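Local coordinates for protein muconate cycloisomerase (Azorhizobium caulinodans, PDB 3MY9) that belongs to the enolase superfamily, joining an N-terminal capping domain to a magnesium-bearing TIM-barrel domain, at residues P145-D148 with A149-R153. Numbering follows the deposited sequence.
Sequences PDFD and ADLER
D146, at the N-cap position, meets the first turn of its helix with both backbone and side chain. Its carbonyl O takes two weak hydrogen bonds, a strongly bent one from A149 N at 3.1 Å and another from D150 N at 3.4 Å. With CG anti to the backbone N (chi1 -178°), the D146 carboxylate lies alongside A149: CG is 3.9 Å from A149 CB, while OD1 stays 3.5 Å from A149 N.

The stronger helical bonding starts at F147. L151 N reaches F147 O at 2.8 Å, almost in line with the carbonyl bond. The F147 ring, directed onward along the helix by its chi1 of 173°, carries CZ to 4.1 Å from L151 CB, which sits over one ring face, offset toward the rim. D150 CB approaches CD1 of the same ring obliquely; the buried D150 carboxylate is turned 79° from the F147 ring, and D150 OD2 accepts a hydrogen bond from D144 N. One residue on, D148 O accepts E152 N at 3.2 Å, and E152 CG packs 3.7 Å from this oxygen before its carboxylate turns to a salt bridge with R155.

Helix 147-157 is the crossover of a beta-alpha-beta unit of the barrel, between strands 135-142 and 164-168. D150 packs on I142 of the first strand, whereas F147 reaches I180 and M184 of the neighbouring helix 174-188.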
loop_
_atom_site.group_PDB
_atom_site.type_symbol
_atom_site.label_atom_id
_atom_site.label_comp_id
_atom_site.label_asym_id
_atom_site.label_seq_id
_atom_site.Cartn_x
_atom_site.Cartn_y
_atom_site.Cartn_z
ATOM N N PRO A 145 24.728 32.951 21.410
ATOM C CA PRO A 145 26.029 32.339 21.154
ATOM C C PRO A 145 26.803 32.097 22.445
ATOM O O PRO A 145 27.569 31.145 22.534
ATOM C CB PRO A 145 26.751 33.386 20.288
ATOM C CG PRO A 145 25.680 34.135 19.615
ATOM C CD PRO A 145 24.498 34.132 20.555
ATOM N N ASP A 146 26.616 32.970 23.429
ATOM C CA ASP A 146 27.247 32.802 24.732
ATOM C C ASP A 146 26.289 31.988 25.583
ATOM O O ASP A 146 25.363 32.542 26.180
ATOM C CB ASP A 146 27.534 34.168 25.363
ATOM C CG ASP A 146 28.237 34.074 26.717
ATOM O OD1 ASP A 146 28.496 32.952 27.199
ATOM O OD2 ASP A 146 28.543 35.140 27.297
ATOM N N PHE A 147 26.499 30.672 25.632
ATOM C CA PHE A 147 25.575 29.800 26.357
ATOM C C PHE A 147 25.514 30.105 27.841
ATOM O O PHE A 147 24.449 29.987 28.447
ATOM C CB PHE A 147 25.901 28.307 26.209
ATOM C CG PHE A 147 25.047 27.446 27.103
ATOM C CD1 PHE A 147 23.671 27.476 26.979
ATOM C CD2 PHE A 147 25.608 26.693 28.114
ATOM C CE1 PHE A 147 22.864 26.738 27.820
ATOM C CE2 PHE A 147 24.807 25.939 28.955
ATOM C CZ PHE A 147 23.436 25.965 28.806
ATOM N N ASP A 148 26.655 30.466 28.427
ATOM C CA ASP A 148 26.706 30.825 29.845
ATOM C C ASP A 148 25.741 31.971 30.156
ATOM O O ASP A 148 25.101 31.968 31.204
ATOM C CB ASP A 148 28.139 31.181 30.275
ATOM C CG ASP A 148 29.074 29.967 30.281
ATOM O OD1 ASP A 148 30.261 30.130 30.613
ATOM O OD2 ASP A 148 28.637 28.852 29.951
ATOM N N ALA A 149 25.632 32.935 29.241
ATOM C CA ALA A 149 24.642 34.019 29.367
ATOM C C ALA A 149 23.231 33.436 29.457
ATOM O O ALA A 149 22.429 33.858 30.287
ATOM C CB ALA A 149 24.731 34.973 28.181
ATOM N N ASP A 150 22.949 32.454 28.611
ATOM C CA ASP A 150 21.642 31.812 28.580
ATOM C C ASP A 150 21.376 30.977 29.835
ATOM O O ASP A 150 20.244 30.951 30.333
ATOM C CB ASP A 150 21.484 30.940 27.317
ATOM C CG ASP A 150 20.743 31.648 26.194
ATOM O OD1 ASP A 150 20.159 32.724 26.441
ATOM O OD2 ASP A 150 20.714 31.109 25.057
ATOM N N LEU A 151 22.406 30.288 30.325
ATOM C CA LEU A 151 22.290 29.457 31.525
ATOM C C LEU A 151 21.882 30.284 32.747
ATOM O O LEU A 151 21.102 29.825 33.578
ATOM C CB LEU A 151 23.621 28.737 31.809
ATOM C CG LEU A 151 23.681 27.748 32.988
ATOM C CD1 LEU A 151 22.550 26.734 32.893
ATOM C CD2 LEU A 151 25.069 27.023 33.101
ATOM N N GLU A 152 22.424 31.494 32.868
ATOM C CA GLU A 152 22.080 32.346 34.000
ATOM C C GLU A 152 20.644 32.830 33.866
ATOM O O GLU A 152 19.911 32.859 34.852
ATOM C CB GLU A 152 23.071 33.508 34.149
ATOM C CG GLU A 152 24.427 33.050 34.657
ATOM C CD GLU A 152 24.423 32.685 36.148
ATOM O OE1 GLU A 152 23.844 33.437 36.974
ATOM O OE2 GLU A 152 25.015 31.638 36.493
ATOM N N ARG A 153 20.230 33.176 32.649
ATOM C CA ARG A 153 18.817 33.506 32.392
ATOM C C ARG A 153 17.894 32.381 32.863
ATOM O O ARG A 153 16.960 32.619 33.626
ATOM C CB ARG A 153 18.565 33.801 30.916
ATOM C CG ARG A 153 19.250 35.052 30.452
ATOM C CD ARG A 153 18.969 35.375 29.005
ATOM N NE ARG A 153 19.938 36.336 28.490
ATOM C CZ ARG A 153 19.919 36.887 27.276
ATOM N NH1 ARG A 153 18.963 36.586 26.399
ATOM N NH2 ARG A 153 20.873 37.762 26.944
#